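Side-chain contacts in amine oxidase domain-containing protein (Pyrococcus furiosus, PDB 3NRN), which binds adenosine monophosphate in a nucleotide pocket and is probably an oxidoreductase of the flavin-containing amine oxidase family, its substrate unknown: residues I330-G333 / W334-L338; F297-P300 / S301-D304. All blocks are in the same frame, centred on the assembly; numbering follows the deposited sequence.

Contact 1. Residues I330-G333 / W334-L338; sequences IEKG and WEELL
The amides of Trp334, Glu335, Glu336 and Leu337 donate to the carbonyl oxygens of Ile330, Glu331, Lys332 and Gly333 in turn (N to O 3.0–3.2 Å), the i to i+4 pattern of an alpha helix. On one flank the Ile330 and Trp334 side chains run alongside each other, pointing the same way. Ile330 CG2, placed anti to its own amide nitrogen by chi1 of -70°, meets the pyrrole part of the indole at NE1 (3.3 Å) and CD1 (3.5 Å). The polar flank carries an i to i+3 salt bridge. Lys332 bends at chi2 (63°) and brings NZ within 2.8 Å of Glu335 OE2. It meets that oxygen on the syn side, 17° out of the carboxylate plane. Glu335 OE1 is farther from Lys332 NZ, at 3.4 Å, consistent with a one-oxygen grip. Glu336 CG rests on Lys332 O at 3.1 Å, while its carboxylate accepts the backbone amides of Met293 and Ile294, one on each oxygen. The apolar flank of helix 326-340 lies on the mixed sheet, with Ile330, Trp334 and Leu337 against strand 269-277, where Phe272 meets the indole edge-to-face, and Ile330 and Trp334 also reaching Ala349 on edge strand 345-351.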
loop_
_atom_site.group_PDB
_atom_site.type_symbol
_atom_site.label_atom_id
_atom_site.label_comp_id
_atom_site.label_asym_id
_atom_site.label_seq_id
_atom_site.Cartn_x
_atom_site.Cartn_y
_atom_site.Cartn_z
ATOM N N ILE A 330 9.807 19.263 1.549
ATOM C CA ILE A 330 8.477 19.783 1.259
ATOM C C ILE A 330 8.596 20.986 0.331
ATOM O O ILE A 330 7.857 21.097 -0.646
ATOM C CB ILE A 330 7.734 20.202 2.544
ATOM C CG1 ILE A 330 7.357 18.952 3.355
ATOM C CG2 ILE A 330 6.482 20.997 2.187
ATOM C CD1 ILE A 330 6.634 19.247 4.666
ATOM N N GLU A 331 9.535 21.876 0.643
ATOM C CA GLU A 331 9.784 23.070 -0.160
ATOM C C GLU A 331 10.183 22.705 -1.589
ATOM O O GLU A 331 9.724 23.324 -2.546
ATOM C CB GLU A 331 10.902 23.910 0.468
ATOM C CG GLU A 331 10.449 24.883 1.536
ATOM C CD GLU A 331 11.612 25.631 2.163
ATOM O OE1 GLU A 331 12.481 26.113 1.407
ATOM O OE2 GLU A 331 11.655 25.743 3.410
ATOM N N LYS A 332 11.053 21.711 -1.725
ATOM C CA LYS A 332 11.501 21.276 -3.040
ATOM C C LYS A 332 10.332 20.613 -3.749
ATOM O O LYS A 332 10.230 20.665 -4.977
ATOM C CB LYS A 332 12.658 20.283 -2.910
ATOM C CG LYS A 332 13.330 19.915 -4.226
ATOM C CD LYS A 332 13.983 21.132 -4.868
ATOM C CE LYS A 332 14.701 20.769 -6.159
ATOM N NZ LYS A 332 15.314 21.966 -6.808
ATOM N N GLY A 333 9.448 19.996 -2.965
ATOM C CA GLY A 333 8.294 19.324 -3.530
ATOM C C GLY A 333 7.332 20.300 -4.174
ATOM O O GLY A 333 6.905 20.101 -5.310
ATOM N N TRP A 334 6.986 21.360 -3.453
ATOM C CA TRP A 334 6.071 22.361 -3.991
ATOM C C TRP A 334 6.727 23.109 -5.162
ATOM O O TRP A 334 6.048 23.556 -6.088
ATOM C CB TRP A 334 5.660 23.347 -2.894
ATOM C CG TRP A 334 4.825 22.747 -1.786
ATOM C CD1 TRP A 334 5.096 22.789 -0.451
ATOM C CD2 TRP A 334 3.546 22.095 -1.915
ATOM N NE1 TRP A 334 4.072 22.214 0.262
ATOM C CE2 TRP A 334 3.107 21.780 -0.611
ATOM C CE3 TRP A 334 2.733 21.751 -3.004
ATOM C CZ2 TRP A 334 1.885 21.135 -0.362
ATOM C CZ3 TRP A 334 1.516 21.110 -2.759
ATOM C CH2 TRP A 334 1.106 20.811 -1.443
ATOM N N GLU A 335 8.049 23.240 -5.115
ATOM C CA GLU A 335 8.785 23.917 -6.177
ATOM C C GLU A 335 8.636 23.163 -7.502
ATOM O O GLU A 335 8.351 23.763 -8.539
ATOM C CB GLU A 335 10.272 24.012 -5.819
ATOM C CG GLU A 335 11.144 24.528 -6.958
ATOM C CD GLU A 335 12.593 24.079 -6.846
ATOM O OE1 GLU A 335 13.304 24.550 -5.933
ATOM O OE2 GLU A 335 13.016 23.243 -7.675
ATOM N N GLU A 336 8.840 21.849 -7.466
ATOM C CA GLU A 336 8.731 21.033 -8.672
ATOM C C GLU A 336 7.302 21.029 -9.197
ATOM O O GLU A 336 7.080 21.026 -10.409
ATOM C CB GLU A 336 9.187 19.598 -8.387
ATOM C CG GLU A 336 10.612 19.499 -7.860
ATOM C CD GLU A 336 11.025 18.079 -7.530
ATOM O OE1 GLU A 336 10.212 17.347 -6.929
ATOM O OE2 GLU A 336 12.165 17.695 -7.860
ATOM N N LEU A 337 6.334 21.034 -8.284
ATOM C CA LEU A 337 4.930 21.038 -8.669
ATOM C C LEU A 337 4.533 22.384 -9.267
ATOM O O LEU A 337 3.672 22.451 -10.142
ATOM C CB LEU A 337 4.044 20.706 -7.462
ATOM C CG LEU A 337 4.076 19.238 -7.005
ATOM C CD1 LEU A 337 3.214 19.046 -5.759
ATOM C CD2 LEU A 337 3.569 18.352 -8.133
ATOM N N LEU A 338 5.160 23.457 -8.798
ATOM C CA LEU A 338 4.865 24.785 -9.329
ATOM C C LEU A 338 5.345 24.834 -10.782
ATOM O O LEU A 338 4.669 25.376 -11.658
ATOM C CB LEU A 338 5.576 25.861 -8.498
ATOM C CG LEU A 338 5.305 27.337 -8.819
ATOM C CD1 LEU A 338 5.804 28.213 -7.668
ATOM C CD2 LEU A 338 5.990 27.725 -10.126
#

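Contact 2. Residues F297-P300 / S301-D304; sequences FNEP and SALD
Extended torsions in Glu299 (chi1 180°, chi2 170°) carry its chain alongside Ser301 and Ala302, while backbone torsions near the helical region from Pro300 to Ala302 curl the main chain back beside it. Glu299 CG thus lies 4.0 Å from Ser301 OG, and Glu299 OE2 stands 3.8 Å from the methyl CB of Ala302, both loose van der Waals approaches. Ala302 CB sits tight against Glu299 O, at 3.0 Å. The backbone closes the turn: Ala302 N donates to Glu299 O over 2.8 Å, from 40° above the carbonyl plane. A second i to i+3 bond, Leu303 N to Pro300 O, is weak at 3.4 Å. Pro300 O also accepts a water at 2.7 Å, and that water is in turn a weak acceptor for Asp304 N, bridging the turn's exit. The buried carboxylate of Glu299 is held by three backbone N-H donors, Arg281 on OE1 and Ile282 and Gly283 on OE2, which would probably stabilise the charged form. Ser301 OG bonds to Leu314 N, tying the turn to strand 312-320. Two successive i to i+3 steps, the second weak, identify a short 3-10 turn with proline at its start, here leading the chain out of strand 296-298.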
loop_
_atom_site.group_PDB
_atom_site.type_symbol
_atom_site.label_atom_id
_atom_site.label_comp_id
_atom_site.label_asym_id
_atom_site.label_seq_id
_atom_site.Cartn_x
_atom_site.Cartn_y
_atom_site.Cartn_z
ATOM N N PHE A 297 3.056 11.203 -9.740
ATOM C CA PHE A 297 1.811 11.782 -9.266
ATOM C C PHE A 297 0.622 11.239 -10.041
ATOM O O PHE A 297 0.781 10.681 -11.125
ATOM C CB PHE A 297 1.863 13.317 -9.357
ATOM C CG PHE A 297 2.026 13.852 -10.760
ATOM C CD1 PHE A 297 0.925 13.994 -11.602
ATOM C CD2 PHE A 297 3.283 14.228 -11.231
ATOM C CE1 PHE A 297 1.070 14.505 -12.891
ATOM C CE2 PHE A 297 3.441 14.739 -12.521
ATOM C CZ PHE A 297 2.328 14.878 -13.353
ATOM N N ASN A 298 -0.565 11.387 -9.460
ATOM C CA ASN A 298 -1.793 10.930 -10.091
ATOM C C ASN A 298 -2.852 12.022 -9.964
ATOM O O ASN A 298 -2.588 13.090 -9.404
ATOM C CB ASN A 298 -2.275 9.617 -9.442
ATOM C CG ASN A 298 -3.006 9.833 -8.117
ATOM O OD1 ASN A 298 -2.759 10.800 -7.403
ATOM N ND2 ASN A 298 -3.904 8.911 -7.784
ATOM N N GLU A 299 -4.042 11.748 -10.487
ATOM C CA GLU A 299 -5.153 12.697 -10.452
ATOM C C GLU A 299 -6.425 11.914 -10.117
ATOM O O GLU A 299 -7.244 11.626 -10.990
ATOM C CB GLU A 299 -5.268 13.375 -11.820
ATOM C CG GLU A 299 -6.383 14.391 -11.959
ATOM C CD GLU A 299 -6.271 15.177 -13.255
ATOM O OE1 GLU A 299 -5.750 16.312 -13.229
ATOM O OE2 GLU A 299 -6.687 14.651 -14.304
ATOM N N PRO A 300 -6.609 11.577 -8.831
ATOM C CA PRO A 300 -7.764 10.815 -8.339
ATOM C C PRO A 300 -9.151 11.299 -8.758
ATOM O O PRO A 300 -10.056 10.486 -8.947
ATOM C CB PRO A 300 -7.560 10.819 -6.820
ATOM C CG PRO A 300 -6.826 12.094 -6.576
ATOM C CD PRO A 300 -5.832 12.135 -7.710
ATOM N N SER A 301 -9.317 12.609 -8.916
ATOM C CA SER A 301 -10.608 13.166 -9.314
ATOM C C SER A 301 -10.909 12.903 -10.790
ATOM O O SER A 301 -11.991 13.224 -11.278
ATOM C CB SER A 301 -10.635 14.674 -9.054
ATOM O OG SER A 301 -9.666 15.334 -9.847
ATOM N N ALA A 302 -9.948 12.321 -11.497
ATOM C CA ALA A 302 -10.129 12.010 -12.909
ATOM C C ALA A 302 -11.190 10.927 -13.073
ATOM O O ALA A 302 -11.654 10.675 -14.183
ATOM C CB ALA A 302 -8.813 11.551 -13.520
ATOM N N LEU A 303 -11.555 10.281 -11.965
ATOM C CA LEU A 303 -12.584 9.239 -11.981
ATOM C C LEU A 303 -13.786 9.736 -11.192
ATOM O O LEU A 303 -14.906 9.776 -11.699
ATOM C CB LEU A 303 -12.071 7.930 -11.356
ATOM C CG LEU A 303 -13.143 6.852 -11.096
ATOM C CD1 LEU A 303 -13.800 6.449 -12.407
ATOM C CD2 LEU A 303 -12.527 5.631 -10.428
ATOM N N ASP A 304 -13.547 10.111 -9.943
ATOM C CA ASP A 304 -14.609 10.615 -9.090
ATOM C C ASP A 304 -14.393 12.112 -8.891
ATOM O O ASP A 304 -13.516 12.520 -8.133
ATOM C CB ASP A 304 -14.584 9.900 -7.741
ATOM C CG ASP A 304 -15.735 10.306 -6.848
ATOM O OD1 ASP A 304 -16.388 11.334 -7.141
ATOM O OD2 ASP A 304 -15.980 9.600 -5.846
HETATM O O HOH W 1 -11.271 8.186 -8.241
#

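How the contacts relate
Contact 2 comes first along the chain, at the end of strand 296-298, and contact 1 follows on helix 326-340; strand 312-320 runs between them. Their centres are about 20 Å apart, and although the nearest atoms approach to about 5 Å, the two do not touch. What joins them is the seven-stranded mixed sheet: 297-304 includes the end of one of its strands and the turn beyond it, whereas 330-338 packs on strands 269-277 and 345-351. Strand 312-320 lies between 296-298 and 269-277 in the sheet order. Both lie away from the AMP pocket, and the contacts described here concern the build of this sheet region.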